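PDB 5LNX: acyl-CoA dehydrogenase, which catalyses the FAD-dependent 2,3-dehydrogenation of saturated acyl-CoA to the 2,3-dehydroacyl-CoA, passing the electrons to an acceptor. Local coordinates for residues G82-V87 and Y203-T208; A245-G250 and Q358-T363. One frame throughout, in Å; residues are numbered along the deposited sequence.

Interaction 1 (G82-V87 and Y203-T208); sequences GVILSV and YGSNTT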
loop_
_atom_site.group_PDB
_atom_site.type_symbol
_atom_site.label_atom_id
_atom_site.label_comp_id
_atom_site.label_asym_id
_atom_site.label_seq_id
_atom_site.Cartn_x
_atom_site.Cartn_y
_atom_site.Cartn_z
ATOM N N GLY D 82 2.554 21.274 19.427
ATOM C CA GLY D 82 1.201 21.121 18.913
ATOM C C GLY D 82 0.322 20.270 19.823
ATOM O O GLY D 82 -0.815 20.606 20.120
ATOM N N VAL D 83 0.860 19.149 20.254
ATOM C CA VAL D 83 0.125 18.268 21.147
ATOM C C VAL D 83 -0.044 18.853 22.536
ATOM O O VAL D 83 -1.063 18.607 23.175
ATOM C CB VAL D 83 0.736 16.870 21.274
ATOM C CG1 VAL D 83 2.104 16.910 21.922
ATOM C CG2 VAL D 83 -0.204 15.953 22.071
ATOM N N ILE D 84 0.999 19.525 23.027
ATOM C CA ILE D 84 0.949 20.168 24.349
ATOM C C ILE D 84 -0.197 21.147 24.360
ATOM O O ILE D 84 -0.994 21.187 25.291
ATOM C CB ILE D 84 2.241 20.941 24.681
ATOM C CG1 ILE D 84 3.378 19.977 25.018
ATOM C CG2 ILE D 84 2.007 21.885 25.850
ATOM C CD1 ILE D 84 4.745 20.627 25.017
ATOM N N LEU D 85 -0.263 21.956 23.323
ATOM C CA LEU D 85 -1.386 22.874 23.171
ATOM C C LEU D 85 -2.717 22.125 23.044
ATOM O O LEU D 85 -3.728 22.511 23.636
ATOM C CB LEU D 85 -1.201 23.775 21.949
ATOM C CG LEU D 85 -2.326 24.792 21.724
ATOM C CD1 LEU D 85 -2.652 25.560 22.989
ATOM C CD2 LEU D 85 -1.960 25.762 20.611
ATOM N N SER D 86 -2.701 21.074 22.243
ATOM C CA SER D 86 -3.923 20.347 21.882
ATOM C C SER D 86 -4.566 19.685 23.111
ATOM O O SER D 86 -5.785 19.700 23.282
ATOM C CB SER D 86 -3.618 19.277 20.814
ATOM O OG SER D 86 -4.804 18.819 20.189
ATOM N N VAL D 87 -3.725 19.026 23.899
ATOM C CA VAL D 87 -4.160 18.374 25.118
ATOM C C VAL D 87 -4.674 19.440 26.079
ATOM O O VAL D 87 -5.789 19.335 26.602
ATOM C CB VAL D 87 -3.022 17.552 25.762
ATOM C CG1 VAL D 87 -3.327 17.247 27.216
ATOM C CG2 VAL D 87 -2.819 16.249 24.992
ATOM N N TYR D 203 9.895 15.141 21.280
ATOM C CA TYR D 203 10.892 15.690 22.200
ATOM C C TYR D 203 10.438 17.141 22.544
ATOM O O TYR D 203 9.774 17.730 21.734
ATOM C CB TYR D 203 12.252 15.762 21.492
ATOM C CG TYR D 203 13.087 14.480 21.463
ATOM C CD1 TYR D 203 12.503 13.223 21.524
ATOM C CD2 TYR D 203 14.475 14.539 21.347
ATOM C CE1 TYR D 203 13.272 12.070 21.496
ATOM C CE2 TYR D 203 15.252 13.391 21.308
ATOM C CZ TYR D 203 14.646 12.156 21.381
ATOM O OH TYR D 203 15.411 11.006 21.346
ATOM N N GLY D 204 10.681 17.725 23.718
ATOM C CA GLY D 204 10.166 17.292 24.997
ATOM C C GLY D 204 8.761 17.809 25.389
ATOM O O GLY D 204 8.477 18.804 26.165
ATOM N N SER D 205 7.833 17.087 24.835
ATOM C CA SER D 205 6.512 17.028 25.434
ATOM C C SER D 205 6.580 16.073 26.643
ATOM O O SER D 205 6.623 14.868 26.463
ATOM C CB SER D 205 5.461 16.565 24.442
ATOM O OG SER D 205 4.255 16.295 25.137
ATOM N N ASN D 206 6.688 16.607 27.852
ATOM C CA ASN D 206 6.717 15.765 29.080
ATOM C C ASN D 206 5.615 14.725 29.070
ATOM O O ASN D 206 4.444 15.064 29.056
ATOM C CB ASN D 206 6.531 16.634 30.331
ATOM C CG ASN D 206 7.851 17.100 30.934
ATOM O OD1 ASN D 206 8.894 17.078 30.288
ATOM N ND2 ASN D 206 7.788 17.589 32.164
ATOM N N THR D 207 6.001 13.460 28.999
ATOM C CA THR D 207 5.039 12.378 29.179
ATOM C C THR D 207 5.392 11.561 30.436
ATOM O O THR D 207 6.505 11.031 30.557
ATOM C CB THR D 207 4.947 11.477 27.939
ATOM O OG1 THR D 207 5.086 12.270 26.763
ATOM C CG2 THR D 207 3.593 10.791 27.878
ATOM N N THR D 208 4.480 11.513 31.398
ATOM C CA THR D 208 4.807 10.862 32.698
ATOM C C THR D 208 3.757 9.918 33.235
ATOM O O THR D 208 2.594 9.910 32.814
ATOM C CB THR D 208 5.083 11.860 33.839
ATOM O OG1 THR D 208 3.844 12.260 34.429
ATOM C CG2 THR D 208 5.837 13.094 33.329
#

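Interaction 2 (A245-G250 and Q358-T363); sequences AAQALG and QIYEGT. With FAD (flavin-adenine dinucleotide), chain S.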
loop_
_atom_site.group_PDB
_atom_site.type_symbol
_atom_site.label_atom_id
_atom_site.label_comp_id
_atom_site.label_asym_id
_atom_site.label_seq_id
_atom_site.Cartn_x
_atom_site.Cartn_y
_atom_site.Cartn_z
ATOM N N ALA D 245 -5.287 14.973 14.360
ATOM C CA ALA D 245 -5.306 14.867 12.914
ATOM C C ALA D 245 -4.607 16.083 12.285
ATOM O O ALA D 245 -3.806 15.955 11.350
ATOM C CB ALA D 245 -6.740 14.786 12.416
ATOM N N ALA D 246 -4.984 17.253 12.796
ATOM C CA ALA D 246 -4.333 18.526 12.491
ATOM C C ALA D 246 -2.836 18.505 12.786
ATOM O O ALA D 246 -2.032 19.087 12.053
ATOM C CB ALA D 246 -5.002 19.643 13.282
ATOM N N GLN D 247 -2.459 17.845 13.868
ATOM C CA GLN D 247 -1.039 17.626 14.182
ATOM C C GLN D 247 -0.382 16.819 13.076
ATOM O O GLN D 247 0.662 17.208 12.541
ATOM C CB GLN D 247 -0.871 16.888 15.514
ATOM C CG GLN D 247 0.563 16.806 16.009
ATOM C CD GLN D 247 0.758 15.802 17.145
ATOM O OE1 GLN D 247 -0.154 15.053 17.506
ATOM N NE2 GLN D 247 1.959 15.793 17.718
ATOM N N ALA D 248 -1.031 15.713 12.719
ATOM C CA ALA D 248 -0.543 14.816 11.647
ATOM C C ALA D 248 -0.437 15.528 10.290
ATOM O O ALA D 248 0.406 15.193 9.461
ATOM C CB ALA D 248 -1.467 13.623 11.507
ATOM N N LEU D 249 -1.347 16.475 10.082
ATOM C CA LEU D 249 -1.432 17.267 8.874
ATOM C C LEU D 249 -0.198 18.175 8.774
ATOM O O LEU D 249 0.585 18.098 7.819
ATOM C CB LEU D 249 -2.719 18.105 8.899
ATOM C CG LEU D 249 -3.004 19.007 7.689
ATOM C CD1 LEU D 249 -3.023 18.216 6.382
ATOM C CD2 LEU D 249 -4.319 19.748 7.879
ATOM N N GLY D 250 -0.011 18.989 9.811
ATOM C CA GLY D 250 1.166 19.858 9.949
ATOM C C GLY D 250 2.455 19.079 9.760
ATOM O O GLY D 250 3.332 19.471 8.992
ATOM N N GLN D 358 -0.487 7.761 15.084
ATOM C CA GLN D 358 -1.228 6.535 14.818
ATOM C C GLN D 358 -1.714 5.774 16.089
ATOM O O GLN D 358 -2.496 4.829 15.999
ATOM C CB GLN D 358 -0.376 5.584 13.986
ATOM C CG GLN D 358 0.125 6.144 12.671
ATOM C CD GLN D 358 0.851 5.091 11.873
ATOM O OE1 GLN D 358 1.976 4.729 12.208
ATOM N NE2 GLN D 358 0.230 4.598 10.804
ATOM N N ILE D 359 -1.289 6.255 17.252
ATOM C CA ILE D 359 -1.291 5.492 18.477
ATOM C C ILE D 359 -2.185 6.132 19.535
ATOM O O ILE D 359 -3.116 5.493 20.031
ATOM C CB ILE D 359 0.132 5.347 19.055
ATOM C CG1 ILE D 359 1.011 4.579 18.076
ATOM C CG2 ILE D 359 0.075 4.637 20.415
ATOM C CD1 ILE D 359 2.386 4.209 18.603
ATOM N N TYR D 360 -1.861 7.357 19.937
ATOM C CA TYR D 360 -2.625 8.038 21.006
ATOM C C TYR D 360 -3.918 8.736 20.580
ATOM O O TYR D 360 -4.163 8.983 19.401
ATOM C CB TYR D 360 -1.756 8.989 21.837
ATOM C CG TYR D 360 -1.240 10.252 21.151
ATOM C CD1 TYR D 360 -1.482 10.567 19.808
ATOM C CD2 TYR D 360 -0.398 11.048 21.844
ATOM C CE1 TYR D 360 -0.916 11.695 19.231
ATOM C CE2 TYR D 360 0.182 12.150 21.287
ATOM C CZ TYR D 360 -0.085 12.494 19.985
ATOM O OH TYR D 360 0.539 13.579 19.418
ATOM N N GLU D 361 -4.706 9.079 21.600
ATOM C CA GLU D 361 -6.083 9.541 21.454
ATOM C C GLU D 361 -6.860 8.574 20.579
ATOM O O GLU D 361 -7.757 8.972 19.812
ATOM C CB GLU D 361 -6.152 10.964 20.933
ATOM C CG GLU D 361 -5.204 11.901 21.699
ATOM C CD GLU D 361 -5.788 13.256 22.005
ATOM O OE1 GLU D 361 -6.900 13.567 21.504
ATOM O OE2 GLU D 361 -5.121 14.005 22.761
ATOM N N GLY D 362 -6.549 7.289 20.765
ATOM C CA GLY D 362 -7.269 6.229 20.084
ATOM C C GLY D 362 -6.482 5.714 18.905
ATOM O O GLY D 362 -6.493 6.331 17.833
ATOM N N THR D 363 -5.793 4.593 19.115
ATOM C CA THR D 363 -5.034 3.919 18.050
ATOM C C THR D 363 -5.890 3.771 16.801
ATOM O O THR D 363 -7.103 3.612 16.887
ATOM C CB THR D 363 -4.581 2.506 18.426
ATOM O OG1 THR D 363 -5.731 1.658 18.534
ATOM C CG2 THR D 363 -3.794 2.477 19.728
HETATM P PA FAD S . -3.203 -1.053 23.739
HETATM O O1A FAD S . -4.437 -0.168 23.699
HETATM O O2A FAD S . -3.071 -2.255 24.615
HETATM O O5B FAD S . -3.046 -1.568 22.221
HETATM C C5B FAD S . -1.939 -2.298 21.713
HETATM C C4B FAD S . -2.209 -2.469 20.219
HETATM O O4B FAD S . -3.301 -3.351 20.117
HETATM C C3B FAD S . -2.607 -1.169 19.538
HETATM O O3B FAD S . -2.147 -1.131 18.182
HETATM C C2B FAD S . -4.108 -1.200 19.519
HETATM O O2B FAD S . -4.603 -0.685 18.295
HETATM C C1B FAD S . -4.392 -2.669 19.538
HETATM N N9A FAD S . -5.624 -3.082 20.193
HETATM C C8A FAD S . -5.837 -3.367 21.498
HETATM N N7A FAD S . -7.119 -3.816 21.669
HETATM C C5A FAD S . -7.721 -3.801 20.450
HETATM C C6A FAD S . -9.019 -4.151 19.867
HETATM N N6A FAD S . -10.033 -4.599 20.623
HETATM N N1A FAD S . -9.176 -4.031 18.531
HETATM C C2A FAD S . -8.217 -3.609 17.693
HETATM N N3A FAD S . -7.012 -3.270 18.158
HETATM C C4A FAD S . -6.711 -3.352 19.480
HETATM N N1 FAD S . -3.194 8.800 27.726
HETATM C C2 FAD S . -3.958 9.713 28.371
HETATM O O2 FAD S . -4.883 9.290 29.076
HETATM N N3 FAD S . -3.774 11.048 28.279
HETATM C C4 FAD S . -2.791 11.572 27.534
HETATM O O4 FAD S . -2.617 12.812 27.455
HETATM C C4X FAD S . -1.903 10.636 26.818
HETATM N N5 FAD S . -0.890 11.096 26.053
HETATM C C5X FAD S . -0.064 10.237 25.414
HETATM C C6 FAD S . 0.995 10.766 24.723
HETATM C C7 FAD S . 1.856 9.963 24.018
HETATM C C7M FAD S . 2.907 10.673 23.203
HETATM C C8 FAD S . 1.665 8.488 24.067
HETATM C C8M FAD S . 2.557 7.522 23.334
HETATM C C9 FAD S . 0.628 7.956 24.794
HETATM C C9A FAD S . -0.259 8.767 25.489
HETATM N N10 FAD S . -1.315 8.245 26.305
HETATM C C10 FAD S . -2.163 9.176 26.955
HETATM C "C1'" FAD S . -1.606 6.804 26.369
HETATM C "C2'" FAD S . -2.301 6.382 25.053
HETATM O "O2'" FAD S . -3.599 6.968 24.850
HETATM C "C3'" FAD S . -2.372 4.865 24.948
HETATM O "O3'" FAD S . -1.083 4.390 24.562
HETATM C "C4'" FAD S . -3.453 4.423 23.974
HETATM O "O4'" FAD S . -4.742 4.752 24.520
HETATM C "C5'" FAD S . -3.371 2.914 23.629
HETATM O "O5'" FAD S . -3.317 2.006 24.731
HETATM P P FAD S . -2.015 1.084 25.079
HETATM O O1P FAD S . -2.277 0.210 26.292
HETATM O O2P FAD S . -0.792 1.959 25.088
HETATM O O3P FAD S . -1.919 -0.093 23.974
#

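Interaction 1 (G82-V87 and Y203-T208)
Ile-84 and Val-83, neighbours on one turn of helix 79-90, close on Ser-205 from the helix side, and this one serine takes most of the contact. Ile-84 does it with its longer branch: CG1 lies 3.8 Å from Ser-205 OG, while the terminal CD1 reaches past the hydroxyl to the backbone, 4.0 Å from Ser-205 CA, and brushes the carbonyl oxygen of Gly-204. That reach comes from CG1 standing opposite the carbonyl carbon (chi1 -74°) with CD1 extended beyond it. Val-83 adds CG1, 3.9 Å from Ser-205 OG, so two aliphatic branches meet the hydroxyl by van der Waals packing. With an alanine in place of Ile-84, the CG1 and CD1 contacts would be lost and the Ser-205 backbone would probably be left with a gap beside the helix. One step out, the loop is braced by its own chain: Thr-207 OG1 gives a 3.0 Å hydrogen bond to Ser-205 O, with the donor tilted 33° out of the carbonyl plane. Asn-157 ND2 bonds to Ile-84 O, and Asn-206 ND2 to Gly-158 O, so the residues following strand 145-156 hold both partners. The whole contact is buried, with the Val-83 side chain about 6 Å from the bound FAD. It is part of the seam where the N-terminal helical domain packs on the middle beta domain of the acyl-CoA dehydrogenase fold.

Interaction 2 (A245-G250 and Q358-T363)
Tyr-360 reaches across to Gln-247 of helix 229-265, and this pair carries the whole contact. The phenol hydroxyl donates to the amide oxygen, Tyr-360 OH to Gln-247 OE1, at 2.5 Å, in the carbonyl plane and on a lone pair. Gln-247 gets its amide there by an extended chain, CG lying opposite the backbone N (chi1 -171°), and its side chain crosses that of the tyrosine at about a right angle, the amide and ring planes 36° apart. The amide NE2 also has a weak hydrogen bond to Ala-79 O, which would tend to fix which way the amide is turned. The packed part is the buried Tyr-360 ring, with Val-83, Leu-202 and Ile-244 around it; its edge is turned to the flavin, CD2 lying 3.2 Å from FAD C6 and CE2 3.6 Å from the methyl C7M. The looser side is at Gln-358 and Gly-362, which are partly exposed and make no contact with 245-250. Gln-358 turns instead to Lys-355 and Asp-323. At the far end of the loop Thr-363 is the N-cap of helix 364-376 and its OG1 donates to FAD O2B at 2.6 Å, so one short loop touches both the isoalloxazine and the adenosine ribose. A Tyr-Glu-Gly-Thr turn leading into the last helix beside the flavin is a hallmark of the acyl-CoA dehydrogenase FAD site.

How the interactions relate
Going from the N terminus, helix 79-90 comes first, and interaction 1 closes a loop of 115 residues when the chain has passed through much of the middle beta domain and returns at 203-208. Only afterwards does interaction 2 open on helix 229-265, closing over 107 mostly helical residues at 358-363, so the two loops follow in series and neither nests nor crosses. In space they touch: Val-83 CG2 packs 3.6 Å from Tyr-360 OH, and Val-87 CG2 lies 3.9 Å from Glu-361 OE2. Helix 79-90, of the N-terminal domain, thus meets both the middle and the C-terminal domain near the flavin.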